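Local coordinates for modulator of the activity of Ets CG15085-PA (Drosophila melanogaster, PDB 1SV0), which binds the SAM domain of the transcriptional repressor Yan through its own SAM domain and probably relieves repression by breaking up Yan polymers, at residues Asp5-Trp14 with Phe72-Arg82. Sequence-based numbering, arbitrary orientation.
Sequences DGLPLDPRDW and FRVRLARAMSR. Unlike the reference sequence in segment 72-82: S81 (reference Ala), R82 (reference Leu).
D5 OD1 receives two nitrogens of the R75 guanidinium: NH2 at 3.0 Å in a salt bridge, nearly along the oxygen's C-O axis, and NH1 through a weak bond. The carboxylate and guanidinium planes lie 14° apart, so the groups are nearly coplanar, and the single oxygen OD1 enters end-on at the guanidinium edge. This pairing ties the N-terminal arm of the SAM domain, the loop leading into helix 16-30, to the long C-terminal helix 65-80. R75 is extended from CG to NE and crosses W14 at about a right angle on its way to D5, its CD 3.4 Å from W14 CH2. Its NE forms a second salt bridge, with D71.

P11 is wedged against the helix beside it. Its CG lies 3.4 Å from R75 CB, CD reaches A79 CB at 3.7 Å, and CB packs on CE1 and CZ of F72. F72 in turn directs its edge at the face of the six-membered ring of W14, an offset edge-to-face pair with centroids 5.6 Å apart and planes at 73°.

In the 3-10 segment 11-13, the R12 chain bends at chi3 (-64°), turning the guanidinium side-on to D10, NE to OD1 at 3.0 Å and NH2 to OD2. OD1 also accepts the R12 backbone N in an Asx turn. Across the contact, R12 CG rests 3.8 Å from L76 CD1, and M80 CG lies over one guanidinium face. Replacing R12 by alanine is likely to leave the D10 carboxylate without its charged mate and to take the CG and CD contacts away from L76 CD1.

Water also joins the backbones: one molecule donates to L9 O at 2.6 Å and, with its other hydrogen, to R75 O.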
loop_
_atom_site.group_PDB
_atom_site.type_symbol
_atom_site.label_atom_id
_atom_site.label_comp_id
_atom_site.label_asym_id
_atom_site.label_seq_id
_atom_site.Cartn_x
_atom_site.Cartn_y
_atom_site.Cartn_z
ATOM N N ASP C 5 -8.139 -17.421 -12.842
ATOM C CA ASP C 5 -8.115 -17.551 -11.384
ATOM C C ASP C 5 -9.107 -16.844 -10.461
ATOM O O ASP C 5 -8.985 -16.964 -9.244
ATOM C CB ASP C 5 -6.703 -17.230 -10.888
ATOM C CG ASP C 5 -6.203 -15.874 -11.366
ATOM O OD1 ASP C 5 -4.994 -15.611 -11.196
ATOM O OD2 ASP C 5 -7.004 -15.075 -11.900
ATOM N N GLY C 6 -10.081 -16.123 -10.999
ATOM C CA GLY C 6 -11.018 -15.444 -10.122
ATOM C C GLY C 6 -10.546 -14.036 -9.825
ATOM O O GLY C 6 -11.271 -13.237 -9.232
ATOM N N LEU C 7 -9.320 -13.740 -10.246
ATOM C CA LEU C 7 -8.726 -12.425 -10.033
ATOM C C LEU C 7 -8.875 -11.514 -11.247
ATOM O O LEU C 7 -8.696 -11.934 -12.390
ATOM C CB LEU C 7 -7.240 -12.553 -9.684
ATOM C CG LEU C 7 -6.910 -13.330 -8.405
ATOM C CD1 LEU C 7 -5.408 -13.375 -8.221
ATOM C CD2 LEU C 7 -7.578 -12.673 -7.203
ATOM N N PRO C 8 -9.209 -10.241 -11.004
ATOM C CA PRO C 8 -9.367 -9.298 -12.114
ATOM C C PRO C 8 -8.066 -9.226 -12.909
ATOM O O PRO C 8 -6.973 -9.212 -12.334
ATOM C CB PRO C 8 -9.687 -7.967 -11.439
ATOM C CG PRO C 8 -9.953 -8.266 -10.010
ATOM C CD PRO C 8 -9.534 -9.658 -9.692
ATOM N N LEU C 9 -8.196 -9.197 -14.231
ATOM C CA LEU C 9 -7.054 -9.130 -15.134
ATOM C C LEU C 9 -6.152 -7.933 -14.857
ATOM O O LEU C 9 -4.937 -8.034 -14.989
ATOM C CB LEU C 9 -7.545 -9.078 -16.585
ATOM C CG LEU C 9 -8.405 -10.278 -16.989
ATOM C CD1 LEU C 9 -9.005 -10.066 -18.385
ATOM C CD2 LEU C 9 -7.546 -11.533 -16.940
ATOM N N ASP C 10 -6.742 -6.801 -14.479
ATOM C CA ASP C 10 -5.955 -5.601 -14.185
ATOM C C ASP C 10 -5.701 -5.535 -12.676
ATOM O O ASP C 10 -6.618 -5.278 -11.904
ATOM C CB ASP C 10 -6.712 -4.345 -14.629
ATOM C CG ASP C 10 -5.829 -3.104 -14.654
ATOM O OD1 ASP C 10 -4.878 -3.017 -13.847
ATOM O OD2 ASP C 10 -6.096 -2.203 -15.484
ATOM N N PRO C 11 -4.450 -5.759 -12.246
ATOM C CA PRO C 11 -4.040 -5.735 -10.831
ATOM C C PRO C 11 -4.415 -4.434 -10.107
ATOM O O PRO C 11 -4.538 -4.401 -8.876
ATOM C CB PRO C 11 -2.529 -5.924 -10.906
ATOM C CG PRO C 11 -2.343 -6.706 -12.160
ATOM C CD PRO C 11 -3.293 -6.033 -13.116
ATOM N N ARG C 12 -4.583 -3.361 -10.877
ATOM C CA ARG C 12 -4.950 -2.072 -10.305
ATOM C C ARG C 12 -6.397 -2.072 -9.830
ATOM O O ARG C 12 -6.812 -1.197 -9.077
ATOM C CB ARG C 12 -4.715 -0.961 -11.334
ATOM C CG ARG C 12 -3.244 -0.758 -11.656
ATOM C CD ARG C 12 -3.038 0.190 -12.836
ATOM N NE ARG C 12 -3.590 -0.357 -14.072
ATOM C CZ ARG C 12 -3.417 0.187 -15.275
ATOM N NH1 ARG C 12 -2.705 1.298 -15.405
ATOM N NH2 ARG C 12 -3.948 -0.387 -16.349
ATOM N N ASP C 13 -7.172 -3.059 -10.265
ATOM C CA ASP C 13 -8.560 -3.150 -9.840
ATOM C C ASP C 13 -8.690 -4.076 -8.628
ATOM O O ASP C 13 -9.784 -4.265 -8.105
ATOM C CB ASP C 13 -9.450 -3.688 -10.967
ATOM C CG ASP C 13 -9.487 -2.770 -12.176
ATOM O OD1 ASP C 13 -9.253 -1.552 -12.011
ATOM O OD2 ASP C 13 -9.772 -3.268 -13.289
ATOM N N TRP C 14 -7.576 -4.640 -8.178
ATOM C CA TRP C 14 -7.605 -5.564 -7.043
ATOM C C TRP C 14 -7.947 -4.927 -5.697
ATOM O O TRP C 14 -7.380 -3.900 -5.316
ATOM C CB TRP C 14 -6.254 -6.283 -6.905
ATOM C CG TRP C 14 -5.957 -7.317 -7.958
ATOM C CD1 TRP C 14 -6.730 -7.643 -9.043
ATOM C CD2 TRP C 14 -4.798 -8.160 -8.027
ATOM N NE1 TRP C 14 -6.121 -8.635 -9.779
ATOM C CE2 TRP C 14 -4.936 -8.970 -9.179
ATOM C CE3 TRP C 14 -3.653 -8.309 -7.227
ATOM C CZ2 TRP C 14 -3.972 -9.916 -9.553
ATOM C CZ3 TRP C 14 -2.692 -9.251 -7.600
ATOM C CH2 TRP C 14 -2.858 -10.042 -8.752
ATOM N N PHE C 72 3.590 -9.887 -9.691
ATOM C CA PHE C 72 2.713 -8.717 -9.727
ATOM C C PHE C 72 3.078 -7.793 -10.892
ATOM O O PHE C 72 2.198 -7.288 -11.597
ATOM C CB PHE C 72 2.784 -7.927 -8.415
ATOM C CG PHE C 72 1.730 -6.863 -8.299
ATOM C CD1 PHE C 72 0.436 -7.187 -7.906
ATOM C CD2 PHE C 72 2.022 -5.537 -8.609
ATOM C CE1 PHE C 72 -0.553 -6.209 -7.821
ATOM C CE2 PHE C 72 1.037 -4.546 -8.524
ATOM C CZ PHE C 72 -0.248 -4.881 -8.131
ATOM N N ARG C 73 4.374 -7.574 -11.089
ATOM C CA ARG C 73 4.865 -6.725 -12.175
ATOM C C ARG C 73 4.437 -7.248 -13.546
ATOM O O ARG C 73 4.065 -6.471 -14.428
ATOM C CB ARG C 73 6.396 -6.632 -12.114
ATOM C CG ARG C 73 6.913 -5.314 -11.582
ATOM C CD ARG C 73 6.250 -4.951 -10.278
ATOM N NE ARG C 73 6.574 -3.591 -9.861
ATOM C CZ ARG C 73 6.275 -2.496 -10.554
ATOM N NH1 ARG C 73 5.638 -2.585 -11.715
ATOM N NH2 ARG C 73 6.614 -1.304 -10.083
ATOM N N VAL C 74 4.506 -8.566 -13.723
ATOM C CA VAL C 74 4.113 -9.187 -14.979
ATOM C C VAL C 74 2.634 -8.914 -15.238
ATOM O O VAL C 74 2.248 -8.529 -16.344
ATOM C CB VAL C 74 4.329 -10.714 -14.943
ATOM C CG1 VAL C 74 3.775 -11.346 -16.215
ATOM C CG2 VAL C 74 5.812 -11.025 -14.789
ATOM N N ARG C 75 1.811 -9.118 -14.213
ATOM C CA ARG C 75 0.380 -8.885 -14.334
ATOM C C ARG C 75 0.101 -7.420 -14.659
ATOM O O ARG C 75 -0.716 -7.111 -15.528
ATOM C CB ARG C 75 -0.341 -9.284 -13.040
ATOM C CG ARG C 75 -0.463 -10.789 -12.834
ATOM C CD ARG C 75 -1.004 -11.119 -11.450
ATOM N NE ARG C 75 -1.089 -12.558 -11.216
ATOM C CZ ARG C 75 -2.170 -13.303 -11.437
ATOM N NH1 ARG C 75 -3.286 -12.754 -11.903
ATOM N NH2 ARG C 75 -2.134 -14.606 -11.186
ATOM N N LEU C 76 0.792 -6.520 -13.966
ATOM C CA LEU C 76 0.605 -5.095 -14.192
ATOM C C LEU C 76 1.054 -4.707 -15.606
ATOM O O LEU C 76 0.355 -3.981 -16.314
ATOM C CB LEU C 76 1.392 -4.292 -13.155
ATOM C CG LEU C 76 1.319 -2.763 -13.262
ATOM C CD1 LEU C 76 -0.126 -2.295 -13.145
ATOM C CD2 LEU C 76 2.171 -2.140 -12.162
ATOM N N ALA C 77 2.214 -5.203 -16.012
ATOM C CA ALA C 77 2.748 -4.899 -17.336
ATOM C C ALA C 77 1.739 -5.204 -18.433
ATOM O O ALA C 77 1.366 -4.313 -19.195
ATOM C CB ALA C 77 4.040 -5.678 -17.579
ATOM N N ARG C 78 1.280 -6.451 -18.507
ATOM C CA ARG C 78 0.326 -6.818 -19.547
ATOM C C ARG C 78 -0.953 -5.994 -19.454
ATOM O O ARG C 78 -1.571 -5.685 -20.471
ATOM C CB ARG C 78 -0.008 -8.316 -19.494
ATOM C CG ARG C 78 -0.907 -8.740 -18.350
ATOM C CD ARG C 78 -1.443 -10.165 -18.538
ATOM N NE ARG C 78 -0.431 -11.210 -18.366
ATOM C CZ ARG C 78 0.453 -11.582 -19.291
ATOM N NH1 ARG C 78 0.468 -10.999 -20.483
ATOM N NH2 ARG C 78 1.324 -12.546 -19.021
ATOM N N ALA C 79 -1.344 -5.625 -18.239
ATOM C CA ALA C 79 -2.550 -4.825 -18.055
ATOM C C ALA C 79 -2.393 -3.436 -18.675
ATOM O O ALA C 79 -3.281 -2.961 -19.387
ATOM C CB ALA C 79 -2.873 -4.696 -16.576
ATOM N N MET C 80 -1.263 -2.786 -18.414
ATOM C CA MET C 80 -1.034 -1.453 -18.954
ATOM C C MET C 80 -1.110 -1.434 -20.486
ATOM O O MET C 80 -1.201 -0.369 -21.101
ATOM C CB MET C 80 0.308 -0.910 -18.456
ATOM C CG MET C 80 0.427 -0.940 -16.941
ATOM S SD MET C 80 1.543 0.308 -16.279
ATOM C CE MET C 80 0.404 1.273 -15.279
ATOM N N SER C 81 -1.095 -2.613 -21.099
ATOM C CA SER C 81 -1.196 -2.694 -22.550
ATOM C C SER C 81 -2.645 -2.457 -23.043
ATOM O O SER C 81 -3.149 -3.205 -23.894
ATOM C CB SER C 81 -0.647 -4.046 -23.036
ATOM O OG SER C 81 0.773 -4.079 -22.963
ATOM N N ARG C 82 -3.276 -1.385 -22.515
ATOM C CA ARG C 82 -4.670 -0.915 -22.798
ATOM C C ARG C 82 -4.849 0.358 -23.662
ATOM O O ARG C 82 -4.142 1.353 -23.572
ATOM C CB ARG C 82 -5.382 -0.598 -21.493
ATOM C CG ARG C 82 -4.744 0.640 -20.861
ATOM C CD ARG C 82 -5.456 1.176 -19.629
ATOM N NE ARG C 82 -4.785 2.345 -19.049
ATOM C CZ ARG C 82 -3.495 2.387 -18.729
ATOM N NH1 ARG C 82 -2.730 1.324 -18.931
ATOM N NH2 ARG C 82 -2.965 3.487 -18.206
HETATM O O HOH W 1 -2.702 -8.955 -15.925
HETATM O O HOH W 2 -3.569 -9.754 -13.125
#